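Local coordinates for HydG protein (Carboxydothermus hydrogenoformans, PDB 4RTB), which is a radical SAM maturase of [FeFe]-hydrogenase that binds a [4Fe-4S] cluster and S-adenosylmethionine and probably helps make the CO and cyanide ligands of the hydrogenase, at residues Ile67-Asp72 with Lys307-Leu312; Gly255-Glu260 with Tyr299-His304; Asp421-Phe426 with Arg463-Ile468. All blocks are in the same frame, centred on the assembly; numbering follows the deposited sequence.

Interaction 1 of 3, residues Ile67-Asp72 with Lys307-Leu312; sequences IAFAND and KKIVAL
Phe69 and Ala68 meet Leu312 through its two methyl branches, one residue to each branch. Leu312 CD1 rests 3.6 Å from Phe69 CB, near the plane of the phenylalanine ring and at its edge, while Leu312 CD2 lies 3.8 Å from Ala68 CB. With CG anti to the backbone N (chi1 178°), the Phe69 ring is carried on past Leu312 until CE2 stands 3.6 Å from Ile309 CG1, an oblique approach in which the two side chains run side by side and point the same way. Lys308 CB approaches Phe69 CD2 obliquely, and the rest of the lysine chain, extended beyond CG, runs to the C-terminal end of helix 62-70. There Lys308 NZ is modelled as donating to Ala68 O (3.1 Å) and weakly to Phe69 O, though its exact position is uncertain because Asn71 O and the Asp72 carboxylate are crowded against it. Even so, a positive charge near this helix end would probably offset the negative end of the helix dipole. In the fold, helix 303-316 is the crossover helix of a beta-alpha-beta unit, joining strands 281-283 and 321-324 in the parallel sheet of the radical SAM beta/alpha barrel, and helix 62-70, which precedes strand 95-105, packs against it. The helix end is held from within too. Asn71 ND2 and Asn71 N both bond Ile67 O, the side-chain bond being 2.9 Å long from Asn71 ND2 to Ile67 O and nearly straight (172°), with the acceptor almost in the amide plane. Leu261 of helix 257-275 touches Phe69, Ile309 and Leu312, Leu80 of helix 74-91 packs on Lys308 and Leu312, and Lys305 makes a cation-pi contact with Phe69.

Interaction 2 of 3, residues Gly255-Glu260 with Tyr299-His304; sequences GDPLFE and YKISDH
Gly255 and Tyr299 bring the two backbones closest, their CA atoms 6.1 Å apart, and Pro257 and Ile301 follow with CA atoms at 7.6 Å. The peptide joining Gly255 to Asp256 lies over one face of the Tyr299 ring: Asp256 N sits 3.8 Å above the ring plane and over its centre, and Gly255 C lies 3.6 Å above it, displaced toward the rim. Gly255 O is closer to the root of the side chain, 3.5 Å from Tyr299 CG. Asp256 points its CG anti to the backbone N (chi1 -158°), and OD2 comes to 3.6 Å from Tyr299 CE1, the carboxylate plane turned 76° from the ring. Pro257 holds both partners: its CD approaches Tyr299 CD1 obliquely at 4.0 Å, and its CG lies 3.5 Å from Ile301 CD1, the two side chains sliding past each other in opposite directions. Both segments lead into helices of successive beta-alpha units, Asp256 standing at the N-cap position of helix 257-275 and Ser302 at that of helix 303-316, where its OG caps Lys305 N. Tyr299 is also tied by backbone hydrogen bonding to Gly253, just before 255-260. With the peptide stacked about 10° from parallel to the ring, the carboxylate beside a ring carbon and aliphatic carbons elsewhere, the fit probably rests on shape and dispersion, without hydrogen bonds between the segments.

Interaction 3 of 3, residues Asp421-Phe426 with Arg463-Ile468; sequences DALFSF and RAIEYI
Phe424 and Ile465 mark the meeting of the first and third helices of the C-terminal helical group, 419-432 and 459-468, whose segments here run nearly parallel, 9° apart, with an axis separation of 11.3 Å. The intervening helix 438-454 packs on both, through Leu448 against Leu423 and Val452 against Ile465. From CB, Phe424 sets CG anti to its carbonyl carbon (chi1 -79°), which sends the ring toward helix 459-468 with CD1, CE1 and CZ leading. Phe424 CD1 comes first, 4.0 Å from Ile468 CD1. Phe424 CE1 is shared: it lies 3.8 Å from the same Ile468 methyl, CD1, and 3.9 Å from Ile465 CG1. At the far end Phe424 CZ reaches Ile465 CG1 at 4.0 Å and Ala464 CB at 4.2 Å. Ile468 CD1 and Ala464 CB, one helical turn apart, both touch the ring at its edge, close to its plane, whereas Ile465 CG1 approaches obliquely. Replacing Phe424 with an alanine would probably open a gap between the helices, leaving Ile468 and Ala464 without a partner in 421-426 and Ile465 with little but Leu423. Leu423 adds a looser touch beside the ring, its CB 4.4 Å from Ile465 CD1. Behind the contact, on the side of helix 419-432 that faces strand 388-390, Ser425 OG donates to Ala422 O at 2.6 Å, reaching that carbonyl from the same face of its plane as Phe426 N.

Interactions 1 and 2 adjoin, their centres 10 Å apart: interaction 1 uses helix 303-316 itself, interaction 2 the loop leading into it, and interaction 2 is nested along the chain within the loop that interaction 1 closes. Phe69 joins them directly, its CZ lying 3.5 Å from Pro257 CB. Interaction 1 is buried and mixes aliphatic packing with a lysine at a helix end, whereas interaction 2 sits at the surface and combines a ring over a peptide with proline packing. Interaction 3 is partly buried, purely apolar between its segments, and remote: its centre is about 38 Å and 41 Å from those of interactions 1 and 2, and it joins two C-terminal helices away from the bound cofactors.

Interaction 1 of 3, residues Ile67-Asp72 with Lys307-Leu312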
loop_
_atom_site.group_PDB
_atom_site.type_symbol
_atom_site.label_atom_id
_atom_site.label_comp_id
_atom_site.label_asym_id
_atom_site.label_seq_id
_atom_site.Cartn_x
_atom_site.Cartn_y
_atom_site.Cartn_z
ATOM N N ILE A 67 -4.324 9.316 20.999
ATOM C CA ILE A 67 -3.454 10.117 21.851
ATOM C C ILE A 67 -1.992 9.961 21.438
ATOM O O ILE A 67 -1.240 10.936 21.396
ATOM C CB ILE A 67 -3.620 9.722 23.329
ATOM C CG1 ILE A 67 -5.077 9.903 23.758
ATOM C CG2 ILE A 67 -2.690 10.536 24.215
ATOM C CD1 ILE A 67 -5.461 9.081 24.966
ATOM N N ALA A 68 -1.604 8.729 21.118
ATOM C CA ALA A 68 -0.235 8.426 20.712
ATOM C C ALA A 68 0.149 9.197 19.457
ATOM O O ALA A 68 1.294 9.624 19.303
ATOM C CB ALA A 68 -0.064 6.932 20.485
ATOM N N PHE A 69 -0.812 9.376 18.558
ATOM C CA PHE A 69 -0.553 10.142 17.351
ATOM C C PHE A 69 -0.542 11.639 17.633
ATOM O O PHE A 69 0.372 12.353 17.218
ATOM C CB PHE A 69 -1.590 9.837 16.275
ATOM C CG PHE A 69 -1.400 10.639 15.026
ATOM C CD1 PHE A 69 -2.122 11.802 14.815
ATOM C CD2 PHE A 69 -0.475 10.246 14.075
ATOM C CE1 PHE A 69 -1.935 12.549 13.670
ATOM C CE2 PHE A 69 -0.284 10.988 12.930
ATOM C CZ PHE A 69 -1.015 12.141 12.726
ATOM N N ALA A 70 -1.570 12.100 18.337
ATOM C CA ALA A 70 -1.805 13.525 18.543
ATOM C C ALA A 70 -0.669 14.231 19.283
ATOM O O ALA A 70 -0.354 15.385 18.988
ATOM C CB ALA A 70 -3.116 13.728 19.291
ATOM N N ASN A 71 -0.055 13.536 20.237
ATOM C CA ASN A 71 0.949 14.145 21.108
ATOM C C ASN A 71 2.384 13.777 20.744
ATOM O O ASN A 71 2.715 12.601 20.602
ATOM C CB ASN A 71 0.682 13.751 22.562
ATOM C CG ASN A 71 -0.683 14.196 23.045
ATOM O OD1 ASN A 71 -0.815 15.226 23.707
ATOM N ND2 ASN A 71 -1.710 13.422 22.714
ATOM N N ASP A 72 3.237 14.788 20.612
ATOM C CA ASP A 72 4.642 14.566 20.280
ATOM C C ASP A 72 5.568 14.822 21.470
ATOM O O ASP A 72 5.914 15.967 21.760
ATOM C CB ASP A 72 5.066 15.453 19.103
ATOM C CG ASP A 72 4.396 15.058 17.799
ATOM O OD1 ASP A 72 4.400 15.874 16.855
ATOM O OD2 ASP A 72 3.864 13.931 17.719
ATOM N N LYS A 307 5.898 8.970 10.091
ATOM C CA LYS A 307 6.536 7.836 10.751
ATOM C C LYS A 307 5.654 7.343 11.896
ATOM O O LYS A 307 5.528 6.136 12.123
ATOM C CB LYS A 307 7.930 8.223 11.254
ATOM C CG LYS A 307 8.927 8.520 10.135
ATOM C CD LYS A 307 9.903 9.642 10.496
ATOM C CE LYS A 307 10.962 9.202 11.495
ATOM N NZ LYS A 307 11.983 10.271 11.714
ATOM N N LYS A 308 5.022 8.283 12.594
ATOM C CA LYS A 308 4.056 7.940 13.633
ATOM C C LYS A 308 2.851 7.169 13.093
ATOM O O LYS A 308 2.358 6.251 13.753
ATOM C CB LYS A 308 3.572 9.200 14.348
ATOM C CG LYS A 308 4.268 9.477 15.658
ATOM C CD LYS A 308 3.587 10.618 16.380
ATOM C CE LYS A 308 4.047 10.705 17.815
ATOM N NZ LYS A 308 3.386 11.838 18.511
ATOM N N ILE A 309 2.368 7.539 11.906
ATOM C CA ILE A 309 1.221 6.841 11.336
ATOM C C ILE A 309 1.602 5.413 10.985
ATOM O O ILE A 309 0.890 4.482 11.348
ATOM C CB ILE A 309 0.649 7.506 10.061
ATOM C CG1 ILE A 309 0.769 9.025 10.107
ATOM C CG2 ILE A 309 -0.812 7.120 9.885
ATOM C CD1 ILE A 309 0.282 9.701 8.842
ATOM N N VAL A 310 2.718 5.232 10.281
ATOM C CA VAL A 310 3.096 3.875 9.875
ATOM C C VAL A 310 3.457 3.025 11.096
ATOM O O VAL A 310 3.269 1.801 11.091
ATOM C CB VAL A 310 4.274 3.867 8.860
ATOM C CG1 VAL A 310 4.248 5.120 8.002
ATOM C CG2 VAL A 310 5.621 3.718 9.558
ATOM N N ALA A 311 3.947 3.677 12.148
ATOM C CA ALA A 311 4.300 2.978 13.377
ATOM C C ALA A 311 3.044 2.486 14.074
ATOM O O ALA A 311 2.920 1.302 14.391
ATOM C CB ALA A 311 5.100 3.881 14.298
ATOM N N LEU A 312 2.115 3.408 14.307
ATOM C CA LEU A 312 0.849 3.087 14.948
ATOM C C LEU A 312 0.058 2.049 14.161
ATOM O O LEU A 312 -0.550 1.159 14.739
ATOM C CB LEU A 312 0.017 4.351 15.133
ATOM C CG LEU A 312 0.406 5.165 16.363
ATOM C CD1 LEU A 312 -0.136 6.573 16.264
ATOM C CD2 LEU A 312 -0.112 4.478 17.616
#

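Interaction 2 of 3, residues Gly255-Glu260 with Tyr299-His304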
loop_
_atom_site.group_PDB
_atom_site.type_symbol
_atom_site.label_atom_id
_atom_site.label_comp_id
_atom_site.label_asym_id
_atom_site.label_seq_id
_atom_site.Cartn_x
_atom_site.Cartn_y
_atom_site.Cartn_z
ATOM N N GLY A 255 -7.633 15.662 5.356
ATOM C CA GLY A 255 -8.200 16.196 6.581
ATOM C C GLY A 255 -7.268 15.978 7.757
ATOM O O GLY A 255 -6.092 15.662 7.569
ATOM N N ASP A 256 -7.792 16.150 8.968
ATOM C CA ASP A 256 -7.013 15.913 10.178
ATOM C C ASP A 256 -6.515 14.472 10.182
ATOM O O ASP A 256 -7.316 13.539 10.193
ATOM C CB ASP A 256 -7.845 16.200 11.429
ATOM C CG ASP A 256 -6.989 16.499 12.644
ATOM O OD1 ASP A 256 -6.667 15.556 13.400
ATOM O OD2 ASP A 256 -6.636 17.680 12.844
ATOM N N PRO A 257 -5.188 14.293 10.165
ATOM C CA PRO A 257 -4.547 12.982 10.010
ATOM C C PRO A 257 -4.966 12.014 11.113
ATOM O O PRO A 257 -5.084 10.807 10.876
ATOM C CB PRO A 257 -3.050 13.306 10.100
ATOM C CG PRO A 257 -2.953 14.789 9.892
ATOM C CD PRO A 257 -4.207 15.351 10.450
ATOM N N LEU A 258 -5.189 12.558 12.307
ATOM C CA LEU A 258 -5.661 11.781 13.445
ATOM C C LEU A 258 -6.947 11.039 13.104
ATOM O O LEU A 258 -7.086 9.841 13.372
ATOM C CB LEU A 258 -5.881 12.696 14.653
ATOM C CG LEU A 258 -6.607 12.100 15.860
ATOM C CD1 LEU A 258 -5.857 10.887 16.374
ATOM C CD2 LEU A 258 -6.778 13.136 16.964
ATOM N N PHE A 259 -7.879 11.761 12.494
ATOM C CA PHE A 259 -9.181 11.205 12.169
ATOM C C PHE A 259 -9.092 10.081 11.137
ATOM O O PHE A 259 -9.756 9.057 11.278
ATOM C CB PHE A 259 -10.116 12.302 11.664
ATOM C CG PHE A 259 -11.541 11.860 11.531
ATOM C CD1 PHE A 259 -12.412 11.968 12.600
ATOM C CD2 PHE A 259 -12.007 11.330 10.341
ATOM C CE1 PHE A 259 -13.726 11.559 12.483
ATOM C CE2 PHE A 259 -13.318 10.917 10.222
ATOM C CZ PHE A 259 -14.179 11.034 11.292
ATOM N N GLU A 260 -8.281 10.280 10.101
ATOM C CA GLU A 260 -8.123 9.274 9.055
ATOM C C GLU A 260 -7.416 8.026 9.588
ATOM O O GLU A 260 -7.802 6.897 9.266
ATOM C CB GLU A 260 -7.357 9.853 7.860
ATOM C CG GLU A 260 -8.211 10.105 6.618
ATOM C CD GLU A 260 -8.942 11.438 6.649
ATOM O OE1 GLU A 260 -8.277 12.490 6.524
ATOM O OE2 GLU A 260 -10.183 11.435 6.792
ATOM N N TYR A 299 -3.569 19.914 4.918
ATOM C CA TYR A 299 -3.053 19.458 6.199
ATOM C C TYR A 299 -1.648 18.918 5.969
ATOM O O TYR A 299 -1.468 17.826 5.427
ATOM C CB TYR A 299 -3.963 18.398 6.825
ATOM C CG TYR A 299 -5.028 18.971 7.741
ATOM C CD1 TYR A 299 -4.796 19.113 9.103
ATOM C CD2 TYR A 299 -6.262 19.375 7.242
ATOM C CE1 TYR A 299 -5.765 19.638 9.945
ATOM C CE2 TYR A 299 -7.236 19.901 8.076
ATOM C CZ TYR A 299 -6.982 20.031 9.426
ATOM O OH TYR A 299 -7.948 20.553 10.257
ATOM N N LYS A 300 -0.654 19.712 6.357
ATOM C CA LYS A 300 0.742 19.355 6.152
ATOM C C LYS A 300 1.122 18.140 6.984
ATOM O O LYS A 300 1.174 18.211 8.211
ATOM C CB LYS A 300 1.651 20.536 6.500
ATOM N N ILE A 301 1.377 17.021 6.313
ATOM C CA ILE A 301 1.804 15.811 7.004
ATOM C C ILE A 301 3.315 15.812 7.196
ATOM O O ILE A 301 4.067 15.565 6.251
ATOM C CB ILE A 301 1.402 14.540 6.239
ATOM C CG1 ILE A 301 -0.058 14.617 5.806
ATOM C CG2 ILE A 301 1.643 13.311 7.101
ATOM C CD1 ILE A 301 -1.014 14.746 6.954
ATOM N N SER A 302 3.760 16.090 8.418
ATOM C CA SER A 302 5.190 16.132 8.695
ATOM C C SER A 302 5.784 14.729 8.654
ATOM O O SER A 302 5.090 13.742 8.902
ATOM C CB SER A 302 5.463 16.789 10.051
ATOM O OG SER A 302 5.067 15.951 11.126
ATOM N N ASP A 303 7.070 14.655 8.319
ATOM C CA ASP A 303 7.793 13.389 8.237
ATOM C C ASP A 303 7.694 12.606 9.537
ATOM O O ASP A 303 7.452 11.394 9.534
ATOM C CB ASP A 303 9.263 13.633 7.894
ATOM C CG ASP A 303 9.480 13.894 6.419
ATOM O OD1 ASP A 303 8.960 13.113 5.595
ATOM O OD2 ASP A 303 10.168 14.878 6.082
ATOM N N HIS A 304 7.886 13.312 10.644
ATOM C CA HIS A 304 7.786 12.713 11.964
ATOM C C HIS A 304 6.407 12.097 12.185
ATOM O O HIS A 304 6.286 10.925 12.556
ATOM C CB HIS A 304 8.073 13.755 13.044
ATOM C CG HIS A 304 8.115 13.189 14.425
ATOM N ND1 HIS A 304 9.188 12.464 14.897
ATOM C CD2 HIS A 304 7.212 13.228 15.433
ATOM C CE1 HIS A 304 8.948 12.086 16.139
ATOM N NE2 HIS A 304 7.756 12.537 16.488
#

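Interaction 3 of 3, residues Asp421-Phe426 with Arg463-Ile468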
loop_
_atom_site.group_PDB
_atom_site.type_symbol
_atom_site.label_atom_id
_atom_site.label_comp_id
_atom_site.label_asym_id
_atom_site.label_seq_id
_atom_site.Cartn_x
_atom_site.Cartn_y
_atom_site.Cartn_z
ATOM N N ASP A 421 10.349 -18.436 0.778
ATOM C CA ASP A 421 9.720 -17.995 -0.461
ATOM C C ASP A 421 10.322 -16.670 -0.927
ATOM O O ASP A 421 10.645 -16.505 -2.105
ATOM C CB ASP A 421 8.207 -17.865 -0.287
ATOM C CG ASP A 421 7.457 -17.993 -1.604
ATOM O OD1 ASP A 421 7.846 -18.849 -2.430
ATOM O OD2 ASP A 421 6.480 -17.242 -1.813
ATOM N N ALA A 422 10.487 -15.738 0.010
ATOM C CA ALA A 422 11.091 -14.441 -0.284
ATOM C C ALA A 422 12.540 -14.598 -0.745
ATOM O O ALA A 422 12.971 -13.968 -1.722
ATOM C CB ALA A 422 11.020 -13.539 0.935
ATOM N N LEU A 423 13.281 -15.436 -0.026
ATOM C CA LEU A 423 14.645 -15.791 -0.390
ATOM C C LEU A 423 14.729 -16.194 -1.845
ATOM O O LEU A 423 15.531 -15.650 -2.594
ATOM C CB LEU A 423 15.160 -16.936 0.481
ATOM C CG LEU A 423 15.580 -16.617 1.914
ATOM C CD1 LEU A 423 15.817 -17.907 2.681
ATOM C CD2 LEU A 423 16.825 -15.749 1.920
ATOM N N PHE A 424 13.885 -17.139 -2.246
ATOM C CA PHE A 424 13.964 -17.673 -3.598
ATOM C C PHE A 424 13.418 -16.722 -4.652
ATOM O O PHE A 424 13.856 -16.764 -5.800
ATOM C CB PHE A 424 13.252 -19.020 -3.675
ATOM C CG PHE A 424 14.069 -20.144 -3.126
ATOM C CD1 PHE A 424 15.170 -20.612 -3.824
ATOM C CD2 PHE A 424 13.766 -20.714 -1.901
ATOM C CE1 PHE A 424 15.940 -21.639 -3.322
ATOM C CE2 PHE A 424 14.533 -21.742 -1.392
ATOM C CZ PHE A 424 15.624 -22.203 -2.104
ATOM N N SER A 425 12.475 -15.865 -4.276
ATOM C CA SER A 425 12.021 -14.838 -5.204
ATOM C C SER A 425 13.193 -13.912 -5.518
ATOM O O SER A 425 13.445 -13.570 -6.682
ATOM C CB SER A 425 10.837 -14.052 -4.634
ATOM O OG SER A 425 11.210 -13.305 -3.491
ATOM N N PHE A 426 13.930 -13.537 -4.476
ATOM C CA PHE A 426 15.103 -12.689 -4.652
ATOM C C PHE A 426 16.208 -13.422 -5.413
ATOM O O PHE A 426 16.949 -12.811 -6.187
ATOM C CB PHE A 426 15.622 -12.203 -3.300
ATOM C CG PHE A 426 16.747 -11.214 -3.403
ATOM C CD1 PHE A 426 17.991 -11.499 -2.865
ATOM C CD2 PHE A 426 16.562 -10.000 -4.047
ATOM C CE1 PHE A 426 19.030 -10.589 -2.959
ATOM C CE2 PHE A 426 17.596 -9.087 -4.146
ATOM C CZ PHE A 426 18.832 -9.382 -3.602
ATOM N N ARG A 463 22.089 -24.656 0.952
ATOM C CA ARG A 463 22.701 -25.530 -0.048
ATOM C C ARG A 463 22.040 -25.349 -1.418
ATOM O O ARG A 463 22.725 -25.223 -2.442
ATOM C CB ARG A 463 22.614 -26.995 0.394
ATOM C CG ARG A 463 23.447 -27.334 1.626
ATOM C CD ARG A 463 24.653 -28.195 1.272
ATOM N NE ARG A 463 25.446 -28.538 2.451
ATOM C CZ ARG A 463 26.583 -27.940 2.792
ATOM N NH1 ARG A 463 27.077 -26.966 2.038
ATOM N NH2 ARG A 463 27.232 -28.320 3.883
ATOM N N ALA A 464 20.708 -25.315 -1.427
ATOM C CA ALA A 464 19.947 -25.161 -2.667
ATOM C C ALA A 464 20.209 -23.819 -3.348
ATOM O O ALA A 464 20.414 -23.757 -4.562
ATOM C CB ALA A 464 18.469 -25.322 -2.393
ATOM N N ILE A 465 20.189 -22.749 -2.558
ATOM C CA ILE A 465 20.485 -21.408 -3.051
ATOM C C ILE A 465 21.864 -21.347 -3.694
ATOM O O ILE A 465 22.035 -20.761 -4.766
ATOM C CB ILE A 465 20.417 -20.362 -1.920
ATOM C CG1 ILE A 465 18.985 -20.222 -1.406
ATOM C CG2 ILE A 465 20.935 -19.011 -2.398
ATOM C CD1 ILE A 465 18.852 -19.266 -0.244
ATOM N N GLU A 466 22.847 -21.958 -3.043
ATOM C CA GLU A 466 24.202 -21.939 -3.578
ATOM C C GLU A 466 24.302 -22.786 -4.845
ATOM O O GLU A 466 25.088 -22.477 -5.740
ATOM C CB GLU A 466 25.209 -22.418 -2.532
ATOM C CG GLU A 466 26.642 -22.006 -2.837
ATOM C CD GLU A 466 27.566 -22.195 -1.651
ATOM O OE1 GLU A 466 27.186 -22.927 -0.713
ATOM O OE2 GLU A 466 28.668 -21.605 -1.653
ATOM N N TYR A 467 23.506 -23.850 -4.921
ATOM C CA TYR A 467 23.458 -24.660 -6.136
ATOM C C TYR A 467 22.904 -23.851 -7.307
ATOM O O TYR A 467 23.478 -23.849 -8.397
ATOM C CB TYR A 467 22.613 -25.919 -5.923
ATOM C CG TYR A 467 22.449 -26.770 -7.168
ATOM C CD1 TYR A 467 21.360 -26.597 -8.015
ATOM C CD2 TYR A 467 23.382 -27.747 -7.494
ATOM C CE1 TYR A 467 21.206 -27.369 -9.152
ATOM C CE2 TYR A 467 23.236 -28.525 -8.629
ATOM C CZ TYR A 467 22.145 -28.333 -9.454
ATOM O OH TYR A 467 21.994 -29.104 -10.584
ATOM N N ILE A 468 21.784 -23.172 -7.070
ATOM C CA ILE A 468 21.126 -22.371 -8.098
ATOM C C ILE A 468 22.059 -21.310 -8.679
ATOM O O ILE A 468 22.139 -21.136 -9.896
ATOM C CB ILE A 468 19.862 -21.686 -7.543
ATOM C CG1 ILE A 468 18.800 -22.736 -7.201
ATOM C CG2 ILE A 468 19.312 -20.677 -8.540
ATOM C CD1 ILE A 468 17.487 -22.153 -6.718
#